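Local structure of probable zinc protease PqqL (Escherichia coli, 6OFT) at residues A[30-35]-A[108-113]; A[20-25]-A[214-219]; A[341-346]-A[461-466]. The protein probably acts as a periplasmic zinc metalloprotease of the M16 family, binding one zinc ion per subunit, and is represented here by its first half. One frame throughout, in Å; residues are numbered along the deposited sequence.

Interaction 1: A[30-35]-A[108-113]; sequences DQVNLW and QNLQQV
Leu110 meets Val32 through a single pair of methyl groups, Leu110 CD2 lying 3.9 Å from Val32 CG1. The Leu110 side chain leaves its helix neither straight at the strand nor away from it; its far end does the reaching, and the two side chains run slantwise past one another. The same CD2 also stands 4.4 Å from Leu34 CD1, a looser approach that lets one leucine branch bridge two residues on the same face of the strand. One turn further along the helix, Val113 aims directly at the strand. Its CG1 sits opposite the backbone N (chi1 167°), and this places the methyl 3.8 Å from Leu34 CD1. Helix 107-122 thus lies over strand 31-38 almost parallel to it, the short axes 13° apart and 11.3 Å from each other at their closest. Leu102 on strand 96-103 touches both Leu34 and Val113, while Val203 of strand 199-205 touches Val32 and Leu34 from the other neighbouring strand. With all four side chains buried and no hydrogen bond between the segments, helix and sheet are held here by shape and the exclusion of water, methyl against methyl.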
ATOM      1  N   ASP A  30       6.594 -13.558  23.524  1.00 22.75           N
ATOM      2  CA  ASP A  30       6.092 -14.901  23.209  1.00 22.29           C
ATOM      3  C   ASP A  30       5.011 -14.918  22.134  1.00 25.88           C
ATOM      4  O   ASP A  30       4.193 -15.838  22.101  1.00 25.51           O
ATOM      5  CB  ASP A  30       5.622 -15.642  24.480  1.00 24.41           C
ATOM      6  CG  ASP A  30       6.673 -15.712  25.553  1.00 31.98           C
ATOM      7  OD1 ASP A  30       7.833 -16.061  25.225  1.00 30.56           O
ATOM      8  OD2 ASP A  30       6.339 -15.420  26.727  1.00 38.79           O
ATOM      9  N   GLN A  31       5.039 -13.928  21.234  1.00 22.27           N
ATOM     10  CA  GLN A  31       4.123 -13.841  20.116  1.00 21.91           C
ATOM     11  C   GLN A  31       4.923 -13.922  18.821  1.00 25.15           C
ATOM     12  O   GLN A  31       6.045 -13.435  18.765  1.00 24.00           O
ATOM     13  CB  GLN A  31       3.279 -12.552  20.163  1.00 23.29           C
ATOM     14  CG  GLN A  31       2.038 -12.594  19.231  1.00 29.74           C
ATOM     15  CD  GLN A  31       0.897 -13.469  19.719  1.00 33.60           C
ATOM     16  OE1 GLN A  31       0.858 -13.922  20.864  1.00 26.07           O
ATOM     17  NE2 GLN A  31      -0.080 -13.711  18.863  1.00 26.28           N
ATOM     18  N   VAL A  32       4.342 -14.567  17.797  1.00 22.81           N
ATOM     19  CA  VAL A  32       4.936 -14.706  16.470  1.00 22.91           C
ATOM     20  C   VAL A  32       3.861 -14.557  15.389  1.00 26.75           C
ATOM     21  O   VAL A  32       2.728 -14.986  15.574  1.00 25.91           O
ATOM     22  CB  VAL A  32       5.732 -16.040  16.323  1.00 26.26           C
ATOM     23  CG1 VAL A  32       4.806 -17.261  16.332  1.00 25.45           C
ATOM     24  CG2 VAL A  32       6.611 -16.033  15.073  1.00 25.90           C
ATOM     25  N   ASN A  33       4.236 -13.940  14.269  1.00 23.92           N
ATOM     26  CA  ASN A  33       3.431 -13.822  13.073  1.00 22.87           C
ATOM     27  C   ASN A  33       4.048 -14.767  12.071  1.00 24.81           C
ATOM     28  O   ASN A  33       5.280 -14.808  11.917  1.00 22.80           O
ATOM     29  CB  ASN A  33       3.432 -12.398  12.529  1.00 21.45           C
ATOM     30  CG  ASN A  33       2.457 -11.482  13.207  1.00 34.95           C
ATOM     31  OD1 ASN A  33       1.648 -11.890  14.046  1.00 25.48           O
ATOM     32  ND2 ASN A  33       2.539 -10.209  12.875  1.00 26.28           N
ATOM     33  N   LEU A  34       3.201 -15.594  11.463  1.00 21.14           N
ATOM     34  CA  LEU A  34       3.596 -16.546  10.427  1.00 21.61           C
ATOM     35  C   LEU A  34       2.746 -16.191   9.227  1.00 23.85           C
ATOM     36  O   LEU A  34       1.516 -16.277   9.302  1.00 22.12           O
ATOM     37  CB  LEU A  34       3.365 -18.011  10.861  1.00 22.00           C
ATOM     38  CG  LEU A  34       4.033 -18.497  12.157  1.00 26.65           C
ATOM     39  CD1 LEU A  34       3.595 -19.911  12.474  1.00 26.74           C
ATOM     40  CD2 LEU A  34       5.576 -18.438  12.071  1.00 28.64           C
ATOM     41  N   TRP A  35       3.386 -15.653   8.174  1.00 19.19           N
ATOM     42  CA  TRP A  35       2.687 -15.232   6.968  1.00 19.12           C
ATOM     43  C   TRP A  35       3.231 -15.960   5.764  1.00 23.41           C
ATOM     44  O   TRP A  35       4.449 -15.962   5.548  1.00 22.27           O
ATOM     45  CB  TRP A  35       2.851 -13.712   6.700  1.00 18.54           C
ATOM     46  CG  TRP A  35       2.146 -12.740   7.613  1.00 19.92           C
ATOM     47  CD1 TRP A  35       1.633 -12.979   8.861  1.00 22.88           C
ATOM     48  CD2 TRP A  35       1.989 -11.336   7.377  1.00 19.81           C
ATOM     49  NE1 TRP A  35       1.104 -11.820   9.386  1.00 22.26           N
ATOM     50  CE2 TRP A  35       1.318 -10.792   8.499  1.00 23.71           C
ATOM     51  CE3 TRP A  35       2.360 -10.476   6.323  1.00 20.97           C
ATOM     52  CZ2 TRP A  35       1.038  -9.421   8.613  1.00 23.18           C
ATOM     53  CZ3 TRP A  35       2.038  -9.125   6.414  1.00 22.42           C
ATOM     54  CH2 TRP A  35       1.375  -8.613   7.542  1.00 23.38           C
ATOM     55  N   GLN A 108       3.747 -27.685  20.018  1.00 23.61           N
ATOM     56  CA  GLN A 108       2.920 -28.578  19.189  1.00 23.64           C
ATOM     57  C   GLN A 108       1.942 -27.771  18.319  1.00 27.58           C
ATOM     58  O   GLN A 108       1.667 -28.166  17.185  1.00 26.36           O
ATOM     59  CB  GLN A 108       2.194 -29.648  20.042  1.00 25.43           C
ATOM     60  CG  GLN A 108       3.106 -30.766  20.574  1.00 47.93           C
ATOM     61  CD  GLN A 108       4.185 -30.308  21.547  1.00 71.66           C
ATOM     62  OE1 GLN A 108       3.909 -29.711  22.601  1.00 67.96           O
ATOM     63  NE2 GLN A 108       5.446 -30.571  21.201  1.00 58.61           N
ATOM     64  N   ASN A 109       1.464 -26.614  18.837  1.00 24.62           N
ATOM     65  CA  ASN A 109       0.562 -25.711  18.114  1.00 23.27           C
ATOM     66  C   ASN A 109       1.305 -25.013  16.986  1.00 25.69           C
ATOM     67  O   ASN A 109       0.752 -24.873  15.899  1.00 23.94           O
ATOM     68  CB  ASN A 109      -0.060 -24.706  19.062  1.00 21.62           C
ATOM     69  CG  ASN A 109      -1.123 -25.309  19.941  1.00 31.97           C
ATOM     70  OD1 ASN A 109      -1.544 -26.450  19.762  1.00 22.63           O
ATOM     71  ND2 ASN A 109      -1.593 -24.554  20.901  1.00 23.88           N
ATOM     72  N   LEU A 110       2.581 -24.618  17.224  1.00 22.63           N
ATOM     73  CA  LEU A 110       3.420 -24.008  16.188  1.00 22.30           C
ATOM     74  C   LEU A 110       3.559 -24.978  15.024  1.00 25.36           C
ATOM     75  O   LEU A 110       3.403 -24.578  13.869  1.00 24.91           O
ATOM     76  CB  LEU A 110       4.822 -23.677  16.727  1.00 22.90           C
ATOM     77  CG  LEU A 110       5.033 -22.371  17.461  1.00 27.94           C
ATOM     78  CD1 LEU A 110       6.481 -22.268  17.923  1.00 28.56           C
ATOM     79  CD2 LEU A 110       4.693 -21.158  16.574  1.00 29.97           C
ATOM     80  N   GLN A 111       3.824 -26.265  15.345  1.00 22.46           N
ATOM     81  CA  GLN A 111       3.981 -27.371  14.402  1.00 22.10           C
ATOM     82  C   GLN A 111       2.695 -27.642  13.610  1.00 25.23           C
ATOM     83  O   GLN A 111       2.740 -27.826  12.388  1.00 24.15           O
ATOM     84  CB  GLN A 111       4.490 -28.623  15.144  1.00 24.42           C
ATOM     85  CG  GLN A 111       4.659 -29.890  14.292  1.00 35.11           C
ATOM     86  CD  GLN A 111       5.362 -29.674  12.962  1.00 50.52           C
ATOM     87  OE1 GLN A 111       6.448 -29.059  12.870  1.00 40.26           O
ATOM     88  NE2 GLN A 111       4.738 -30.192  11.902  1.00 37.14           N
ATOM     89  N   GLN A 112       1.550 -27.654  14.312  1.00 21.59           N
ATOM     90  CA  GLN A 112       0.257 -27.845  13.717  1.00 21.21           C
ATOM     91  C   GLN A 112      -0.039 -26.730  12.700  1.00 24.71           C
ATOM     92  O   GLN A 112      -0.480 -27.036  11.592  1.00 23.79           O
ATOM     93  CB  GLN A 112      -0.819 -27.921  14.818  1.00 22.96           C
ATOM     94  CG  GLN A 112      -2.233 -28.071  14.289  1.00 32.91           C
ATOM     95  CD  GLN A 112      -2.470 -29.388  13.599  1.00 47.98           C
ATOM     96  OE1 GLN A 112      -3.004 -30.320  14.192  1.00 40.11           O
ATOM     97  NE2 GLN A 112      -2.103 -29.479  12.321  1.00 39.59           N
ATOM     98  N   VAL A 113       0.247 -25.443  13.060  1.00 21.25           N
ATOM     99  CA  VAL A 113       0.033 -24.285  12.173  1.00 21.17           C
ATOM    100  C   VAL A 113       0.916 -24.432  10.903  1.00 23.67           C
ATOM    101  O   VAL A 113       0.440 -24.216   9.785  1.00 23.39           O
ATOM    102  CB  VAL A 113       0.243 -22.925  12.927  1.00 24.76           C
ATOM    103  CG1 VAL A 113       0.331 -21.750  11.964  1.00 24.52           C
ATOM    104  CG2 VAL A 113      -0.867 -22.675  13.947  1.00 24.12           C
TER

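Interaction 2: A[20-25]-A[214-219]; sequences YMIYPH and ALIKDN. With PO4 (phosphate ion), chain D.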
ATOM      1  N   TYR A  20      12.446 -17.465   2.460  1.00 21.73           N
ATOM      2  CA  TYR A  20      12.008 -17.203   3.835  1.00 20.61           C
ATOM      3  C   TYR A  20      12.664 -15.957   4.367  1.00 24.64           C
ATOM      4  O   TYR A  20      13.746 -15.577   3.908  1.00 24.48           O
ATOM      5  CB  TYR A  20      12.229 -18.405   4.770  1.00 21.78           C
ATOM      6  CG  TYR A  20      13.625 -18.994   4.715  1.00 23.39           C
ATOM      7  CD1 TYR A  20      14.657 -18.467   5.488  1.00 24.73           C
ATOM      8  CD2 TYR A  20      13.905 -20.099   3.921  1.00 24.43           C
ATOM      9  CE1 TYR A  20      15.952 -18.984   5.415  1.00 24.62           C
ATOM     10  CE2 TYR A  20      15.185 -20.644   3.867  1.00 25.91           C
ATOM     11  CZ  TYR A  20      16.206 -20.087   4.619  1.00 27.41           C
ATOM     12  OH  TYR A  20      17.461 -20.644   4.574  1.00 23.78           O
ATOM     13  N   MET A  21      11.992 -15.299   5.316  1.00 21.95           N
ATOM     14  CA  MET A  21      12.462 -14.085   5.977  1.00 21.92           C
ATOM     15  C   MET A  21      12.091 -14.224   7.423  1.00 24.85           C
ATOM     16  O   MET A  21      10.921 -14.453   7.742  1.00 25.64           O
ATOM     17  CB  MET A  21      11.823 -12.817   5.389  1.00 24.62           C
ATOM     18  CG  MET A  21      11.977 -12.680   3.900  1.00 29.90           C
ATOM     19  SD  MET A  21      11.375 -11.082   3.369  1.00 35.15           S
ATOM     20  CE  MET A  21      12.892 -10.375   2.784  1.00 32.48           C
ATOM     21  N   ILE A  22      13.094 -14.167   8.293  1.00 20.91           N
ATOM     22  CA  ILE A  22      12.919 -14.295   9.742  1.00 20.85           C
ATOM     23  C   ILE A  22      13.441 -13.047  10.437  1.00 23.57           C
ATOM     24  O   ILE A  22      14.573 -12.619  10.196  1.00 20.82           O
ATOM     25  CB  ILE A  22      13.576 -15.584  10.308  1.00 23.64           C
ATOM     26  CG1 ILE A  22      13.013 -16.860   9.616  1.00 23.04           C
ATOM     27  CG2 ILE A  22      13.427 -15.651  11.856  1.00 24.00           C
ATOM     28  CD1 ILE A  22      13.957 -18.017   9.671  1.00 18.55           C
ATOM     29  N   TYR A  23      12.613 -12.477  11.323  1.00 21.21           N
ATOM     30  CA  TYR A  23      12.988 -11.284  12.060  1.00 20.28           C
ATOM     31  C   TYR A  23      12.597 -11.432  13.517  1.00 24.14           C
ATOM     32  O   TYR A  23      11.412 -11.632  13.795  1.00 22.83           O
ATOM     33  CB  TYR A  23      12.380 -10.013  11.437  1.00 20.19           C
ATOM     34  CG  TYR A  23      13.052  -8.750  11.938  1.00 21.65           C
ATOM     35  CD1 TYR A  23      14.222  -8.278  11.349  1.00 23.67           C
ATOM     36  CD2 TYR A  23      12.550  -8.058  13.033  1.00 22.59           C
ATOM     37  CE1 TYR A  23      14.879  -7.154  11.843  1.00 25.14           C
ATOM     38  CE2 TYR A  23      13.194  -6.923  13.532  1.00 24.00           C
ATOM     39  CZ  TYR A  23      14.356  -6.471  12.929  1.00 31.27           C
ATOM     40  OH  TYR A  23      14.992  -5.352  13.411  1.00 29.68           O
ATOM     41  N   PRO A  24      13.567 -11.328  14.465  1.00 22.00           N
ATOM     42  CA  PRO A  24      13.206 -11.453  15.891  1.00 21.21           C
ATOM     43  C   PRO A  24      12.527 -10.202  16.420  1.00 24.14           C
ATOM     44  O   PRO A  24      12.901  -9.099  16.036  1.00 24.00           O
ATOM     45  CB  PRO A  24      14.554 -11.686  16.580  1.00 23.18           C
ATOM     46  CG  PRO A  24      15.557 -11.050  15.665  1.00 27.11           C
ATOM     47  CD  PRO A  24      15.022 -11.086  14.285  1.00 22.04           C
ATOM     48  N   HIS A  25      11.526 -10.375  17.293  1.00 19.82           N
ATOM     49  CA  HIS A  25      10.810  -9.271  17.930  1.00 19.78           C
ATOM     50  C   HIS A  25      10.148  -9.770  19.206  1.00 24.02           C
ATOM     51  O   HIS A  25       9.602 -10.860  19.208  1.00 22.70           O
ATOM     52  CB  HIS A  25       9.793  -8.606  16.982  1.00 20.04           C
ATOM     53  CG  HIS A  25       9.410  -7.221  17.428  1.00 23.76           C
ATOM     54  ND1 HIS A  25      10.350  -6.222  17.543  1.00 25.38           N
ATOM     55  CD2 HIS A  25       8.206  -6.725  17.801  1.00 25.59           C
ATOM     56  CE1 HIS A  25       9.702  -5.149  17.953  1.00 24.84           C
ATOM     57  NE2 HIS A  25       8.412  -5.404  18.137  1.00 25.40           N
ATOM     58  N   ALA A 214      14.329 -24.137  11.737  1.00 24.66           N
ATOM     59  CA  ALA A 214      13.920 -25.531  11.809  1.00 24.93           C
ATOM     60  C   ALA A 214      12.433 -25.676  11.483  1.00 29.04           C
ATOM     61  O   ALA A 214      12.088 -26.607  10.771  1.00 26.65           O
ATOM     62  CB  ALA A 214      14.226 -26.111  13.184  1.00 26.21           C
ATOM     63  N   LEU A 215      11.559 -24.746  11.970  1.00 28.11           N
ATOM     64  CA  LEU A 215      10.105 -24.770  11.694  1.00 28.66           C
ATOM     65  C   LEU A 215       9.863 -24.786  10.197  1.00 31.17           C
ATOM     66  O   LEU A 215       9.101 -25.608   9.712  1.00 31.15           O
ATOM     67  CB  LEU A 215       9.393 -23.528  12.277  1.00 29.05           C
ATOM     68  CG  LEU A 215       8.744 -23.602  13.667  1.00 34.95           C
ATOM     69  CD1 LEU A 215       8.025 -22.299  13.975  1.00 35.09           C
ATOM     70  CD2 LEU A 215       7.749 -24.762  13.788  1.00 36.78           C
ATOM     71  N   ILE A 216      10.552 -23.889   9.466  1.00 26.55           N
ATOM     72  CA  ILE A 216      10.454 -23.734   8.014  1.00 25.29           C
ATOM     73  C   ILE A 216      10.986 -24.957   7.279  1.00 29.87           C
ATOM     74  O   ILE A 216      10.265 -25.526   6.454  1.00 28.82           O
ATOM     75  CB  ILE A 216      11.121 -22.405   7.551  1.00 27.10           C
ATOM     76  CG1 ILE A 216      10.369 -21.187   8.124  1.00 25.95           C
ATOM     77  CG2 ILE A 216      11.263 -22.329   6.015  1.00 27.53           C
ATOM     78  CD1 ILE A 216      11.163 -19.881   8.123  1.00 25.61           C
ATOM     79  N   LYS A 217      12.241 -25.356   7.559  1.00 27.72           N
ATOM     80  CA  LYS A 217      12.851 -26.504   6.884  1.00 27.51           C
ATOM     81  C   LYS A 217      12.113 -27.822   7.160  1.00 30.69           C
ATOM     82  O   LYS A 217      11.876 -28.583   6.225  1.00 30.61           O
ATOM     83  CB  LYS A 217      14.354 -26.611   7.191  1.00 30.02           C
ATOM     84  CG  LYS A 217      15.095 -27.549   6.236  1.00 35.59           C
ATOM     85  CD  LYS A 217      16.607 -27.560   6.440  1.00 37.90           C
ATOM     86  CE  LYS A 217      17.261 -28.663   5.642  1.00 37.77           C
ATOM     87  NZ  LYS A 217      16.987 -30.009   6.227  1.00 39.53           N
ATOM     88  N   ASP A 218      11.724 -28.080   8.418  1.00 26.20           N
ATOM     89  CA  ASP A 218      11.016 -29.319   8.771  1.00 25.67           C
ATOM     90  C   ASP A 218       9.657 -29.456   8.110  1.00 31.18           C
ATOM     91  O   ASP A 218       9.188 -30.580   7.927  1.00 32.65           O
ATOM     92  CB  ASP A 218      10.823 -29.437  10.290  1.00 26.49           C
ATOM     93  CG  ASP A 218      12.082 -29.694  11.099  1.00 35.10           C
ATOM     94  OD1 ASP A 218      11.991 -29.695  12.347  1.00 37.35           O
ATOM     95  OD2 ASP A 218      13.160 -29.881  10.488  1.00 36.59           O
ATOM     96  N   ASN A 219       9.014 -28.328   7.764  1.00 26.44           N
ATOM     97  CA  ASN A 219       7.657 -28.374   7.242  1.00 26.15           C
ATOM     98  C   ASN A 219       7.466 -27.937   5.800  1.00 30.04           C
ATOM     99  O   ASN A 219       6.416 -28.230   5.234  1.00 30.68           O
ATOM    100  CB  ASN A 219       6.756 -27.549   8.156  1.00 25.07           C
ATOM    101  CG  ASN A 219       6.648 -28.158   9.526  1.00 40.33           C
ATOM    102  OD1 ASN A 219       6.029 -29.201   9.708  1.00 40.88           O
ATOM    103  ND2 ASN A 219       7.256 -27.536  10.515  1.00 29.01           N
TER
HETATM  104  P   PO4 D1002      14.056  -6.054  17.760  1.00 41.27           P
HETATM  105  O1  PO4 D1002      12.841  -5.614  16.920  1.00 38.42           O
HETATM  106  O2  PO4 D1002      15.087  -4.831  17.835  1.00 42.84           O
HETATM  107  O3  PO4 D1002      13.627  -6.476  19.244  1.00 40.19           O
HETATM  108  O4  PO4 D1002      14.744  -7.290  17.015  1.00 41.59           O
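Ile216 CD1 carries the contact, fitting against two side chains of strand 19-24. It meets Ile22 CD1 tip to tip at 3.7 Å and lies 3.8 Å from Tyr20 CB. The second branch, Ile216 CG2, comes obliquely to the Tyr20 ring, 4.0 Å from CD2. Chi1 of Tyr20 (50°) sets CG between backbone N and carbonyl carbon, bringing the ring beside the helix. Val203 touches both isoleucines from strand 199-205. Along the helix, Asn219 ND2 donates to Leu215 O at 2.8 Å, nearly in its own amide plane and onto a lone pair of the carbonyl.

At the far end of the strand sits a phosphate, probably from the crystallisation liquor. His25 ND1 gives it a hydrogen bond in the imidazole plane, 2.6 Å to phosphate O1, while NE2 is hydrogen-bonded to Arg376 O; Gln373 and Arg376 hold the ion too. Tyr23 presents its edge, CE2 3.6 Å from phosphate O1, and its hydroxyl is hydrogen-bonded to Asp6 OD1 and Arg376 NH2. A leucine in place of Tyr23 would probably leave Asp6 OD1 without this hydroxyl partner and Arg376 freer to shift at the phosphate. Helix 209-220 packs on one face of the mixed sheet, as in the alpha/beta fold of M16 peptidases; helix 378-391, from later in the chain, lies against the other, where Met21 points.

Interaction 3: A[341-346]-A[461-466]; sequences ELATID and KKLAAY
Leu463 plugs against Ala343 and Thr344 where the C-terminal tail, in an extended polyproline-II-like conformation from Leu463 to Tyr466, runs across helix 331-348. The helix segment lies in the part of the chain related to the inactive M16 domain, and the tail, just beyond helix 448-459, crosses its flank as an extended strip without regular hydrogen bonding.

The tight part is small. Leu463 CD1 drops onto the methyl of Ala343, 3.7 Å from its CB, and the small alanine lets the leucine come in close to the helix. The same CD1 stands 3.9 Å from Thr344 OG1, the threonine and leucine side chains crossing at about a right angle. That hydroxyl is not spent on the tail: with OG1 beside the backbone N and opposite the carbonyl carbon (chi1 -59°), it hydrogen-bonds Ala340 O one turn back, so the leucine meets a polar atom whose need is already met within the helix. The Leu463 backbone is gripped as well, its N bonded to Gln347 OE1 and its O to His348 NE2, both from the residues that follow the helix segment. These bonds tie the backbone of Leu463 to the end of helix 331-348.

On either side of this spot the contact loosens. Ala464 and Ala465 point their methyls away from the helix and are exposed, as are Lys461 and Lys462 before the leucine. Tyr466 starts out toward the helix, but its ring swings off to Arg290 on helix 271-296, where its hydroxyl makes a weak hydrogen bond to Glu293. What remains at this looser edge is carried by the other branch of Thr344: opposite the backbone N, its CG2 methyl rests 3.7 Å from Ala464 O.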
ATOM      1  N   GLU A 341      -1.245  28.596  -2.432  1.00 28.78           N
ATOM      2  CA  GLU A 341      -0.085  27.881  -1.892  1.00 28.12           C
ATOM      3  C   GLU A 341       0.785  27.265  -2.990  1.00 30.16           C
ATOM      4  O   GLU A 341       2.004  27.299  -2.877  1.00 29.78           O
ATOM      5  CB  GLU A 341      -0.477  26.829  -0.842  1.00 29.12           C
ATOM      6  CG  GLU A 341       0.677  26.542   0.117  1.00 41.98           C
ATOM      7  CD  GLU A 341       0.645  25.256   0.923  1.00 57.99           C
ATOM      8  OE1 GLU A 341      -0.430  24.919   1.469  1.00 58.39           O
ATOM      9  OE2 GLU A 341       1.705  24.597   1.031  1.00 39.40           O
ATOM     10  N   LEU A 342       0.169  26.713  -4.036  1.00 26.09           N
ATOM     11  CA  LEU A 342       0.902  26.102  -5.150  1.00 25.69           C
ATOM     12  C   LEU A 342       1.675  27.163  -5.949  1.00 28.61           C
ATOM     13  O   LEU A 342       2.823  26.927  -6.311  1.00 27.33           O
ATOM     14  CB  LEU A 342      -0.030  25.281  -6.072  1.00 25.31           C
ATOM     15  CG  LEU A 342      -0.689  24.015  -5.500  1.00 28.48           C
ATOM     16  CD1 LEU A 342      -1.767  23.518  -6.442  1.00 28.02           C
ATOM     17  CD2 LEU A 342       0.329  22.895  -5.240  1.00 28.41           C
ATOM     18  N   ALA A 343       1.059  28.333  -6.184  1.00 26.01           N
ATOM     19  CA  ALA A 343       1.680  29.446  -6.899  1.00 26.01           C
ATOM     20  C   ALA A 343       2.809  30.101  -6.081  1.00 29.91           C
ATOM     21  O   ALA A 343       3.812  30.510  -6.666  1.00 29.91           O
ATOM     22  CB  ALA A 343       0.634  30.481  -7.273  1.00 27.24           C
ATOM     23  N   THR A 344       2.659  30.181  -4.737  1.00 26.85           N
ATOM     24  CA  THR A 344       3.685  30.743  -3.838  1.00 27.01           C
ATOM     25  C   THR A 344       4.991  29.904  -3.934  1.00 31.29           C
ATOM     26  O   THR A 344       6.083  30.473  -4.038  1.00 30.91           O
ATOM     27  CB  THR A 344       3.131  30.893  -2.400  1.00 32.61           C
ATOM     28  OG1 THR A 344       1.989  31.750  -2.440  1.00 33.51           O
ATOM     29  CG2 THR A 344       4.149  31.490  -1.433  1.00 32.40           C
ATOM     30  N   ILE A 345       4.856  28.559  -3.928  1.00 28.14           N
ATOM     31  CA  ILE A 345       5.975  27.605  -4.054  1.00 26.53           C
ATOM     32  C   ILE A 345       6.565  27.709  -5.473  1.00 29.59           C
ATOM     33  O   ILE A 345       7.788  27.621  -5.633  1.00 28.56           O
ATOM     34  CB  ILE A 345       5.557  26.157  -3.693  1.00 28.70           C
ATOM     35  CG1 ILE A 345       4.928  26.086  -2.283  1.00 29.39           C
ATOM     36  CG2 ILE A 345       6.755  25.195  -3.803  1.00 28.24           C
ATOM     37  CD1 ILE A 345       4.054  24.814  -2.011  1.00 30.47           C
ATOM     38  N   ASP A 346       5.699  27.905  -6.504  1.00 25.41           N
ATOM     39  CA  ASP A 346       6.169  28.075  -7.890  1.00 25.19           C
ATOM     40  C   ASP A 346       7.135  29.264  -7.992  1.00 30.83           C
ATOM     41  O   ASP A 346       8.164  29.175  -8.660  1.00 30.61           O
ATOM     42  CB  ASP A 346       4.998  28.337  -8.856  1.00 25.94           C
ATOM     43  CG  ASP A 346       4.133  27.159  -9.245  1.00 28.37           C
ATOM     44  OD1 ASP A 346       4.561  26.005  -9.030  1.00 30.56           O
ATOM     45  OD2 ASP A 346       3.029  27.391  -9.779  1.00 31.70           O
ATOM     46  N   LYS A 461       0.234  37.006 -10.392  1.00 41.29           N
ATOM     47  CA  LYS A 461       0.340  37.819  -9.177  1.00 41.72           C
ATOM     48  C   LYS A 461       1.796  37.798  -8.713  1.00 47.04           C
ATOM     49  O   LYS A 461       2.475  36.780  -8.867  1.00 46.58           O
ATOM     50  CB  LYS A 461      -0.521  37.232  -8.043  1.00 43.14           C
ATOM     51  CG  LYS A 461      -1.931  37.786  -7.946  1.00 50.54           C
ATOM     52  CD  LYS A 461      -2.585  37.331  -6.651  1.00 56.74           C
ATOM     53  CE  LYS A 461      -4.083  37.507  -6.662  1.00 67.99           C
ATOM     54  NZ  LYS A 461      -4.670  37.317  -5.308  1.00 74.80           N
ATOM     55  N   LYS A 462       2.269  38.911  -8.133  1.00 44.93           N
ATOM     56  CA  LYS A 462       3.605  38.998  -7.557  1.00 45.02           C
ATOM     57  C   LYS A 462       3.404  38.661  -6.076  1.00 48.59           C
ATOM     58  O   LYS A 462       3.237  39.561  -5.247  1.00 49.49           O
ATOM     59  CB  LYS A 462       4.215  40.400  -7.754  1.00 49.13           C
ATOM     60  CG  LYS A 462       4.685  40.676  -9.178  1.00 67.49           C
ATOM     61  CD  LYS A 462       5.037  42.146  -9.370  1.00 81.60           C
ATOM     62  CE  LYS A 462       5.254  42.502 -10.821  1.00 95.76           C
ATOM     63  NZ  LYS A 462       5.665  43.922 -10.989  1.00107.54           N
ATOM     64  N   LEU A 463       3.319  37.348  -5.769  1.00 43.39           N
ATOM     65  CA  LEU A 463       3.087  36.835  -4.416  1.00 42.83           C
ATOM     66  C   LEU A 463       4.347  36.917  -3.571  1.00 47.89           C
ATOM     67  O   LEU A 463       5.455  36.781  -4.102  1.00 46.85           O
ATOM     68  CB  LEU A 463       2.537  35.393  -4.438  1.00 42.03           C
ATOM     69  CG  LEU A 463       1.142  35.192  -5.050  1.00 45.84           C
ATOM     70  CD1 LEU A 463       1.012  33.813  -5.654  1.00 44.85           C
ATOM     71  CD2 LEU A 463       0.046  35.409  -4.023  1.00 47.22           C
ATOM     72  N   ALA A 464       4.171  37.155  -2.256  1.00 45.70           N
ATOM     73  CA  ALA A 464       5.261  37.303  -1.289  1.00 45.70           C
ATOM     74  C   ALA A 464       5.808  35.967  -0.800  1.00 49.80           C
ATOM     75  O   ALA A 464       5.053  34.994  -0.650  1.00 48.54           O
ATOM     76  CB  ALA A 464       4.805  38.148  -0.108  1.00 47.09           C
ATOM     77  N   ALA A 465       7.136  35.931  -0.548  1.00 46.65           N
ATOM     78  CA  ALA A 465       7.849  34.757  -0.060  1.00 46.02           C
ATOM     79  C   ALA A 465       7.397  34.433   1.345  1.00 49.99           C
ATOM     80  O   ALA A 465       7.198  35.338   2.158  1.00 50.93           O
ATOM     81  CB  ALA A 465       9.349  35.005  -0.075  1.00 46.98           C
ATOM     82  N   TYR A 466       7.188  33.149   1.618  1.00 45.07           N
ATOM     83  CA  TYR A 466       6.777  32.716   2.940  1.00 44.82           C
ATOM     84  C   TYR A 466       7.978  32.743   3.887  1.00 50.73           C
ATOM     85  O   TYR A 466       9.078  32.329   3.513  1.00 49.67           O
ATOM     86  CB  TYR A 466       6.143  31.318   2.889  1.00 44.30           C
ATOM     87  CG  TYR A 466       5.794  30.774   4.256  1.00 45.45           C
ATOM     88  CD1 TYR A 466       4.610  31.138   4.891  1.00 47.75           C
ATOM     89  CD2 TYR A 466       6.666  29.930   4.935  1.00 45.92           C
ATOM     90  CE1 TYR A 466       4.298  30.666   6.163  1.00 49.00           C
ATOM     91  CE2 TYR A 466       6.364  29.447   6.204  1.00 47.18           C
ATOM     92  CZ  TYR A 466       5.174  29.809   6.809  1.00 55.31           C
ATOM     93  OH  TYR A 466       4.887  29.317   8.055  1.00 56.46           O
TER

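Interactions 1 and 2 are neighbours, their centres 10 Å apart. Both helices pack on one sheet, in which strand 199-205 lies between strands 19-24 and 31-38, and interaction 1 is nested within the chain loop that interaction 2 closes. The helices also meet directly: Gln111 NE2 probably hydrogen-bonds Asn219 OD1 at 2.7 Å, and Leu110 CD1 lies 4.2 Å from Leu215 CD1. Interaction 3 stands apart on the other side of the chain's centre, about 56 Å from interaction 1 and 54 Å from interaction 2, centre to centre. None of the three lies at the predicted zinc site of His54, His58 and Glu134; the phosphate sits at the His25 end of segment 20-25, away from the Ile216 contact.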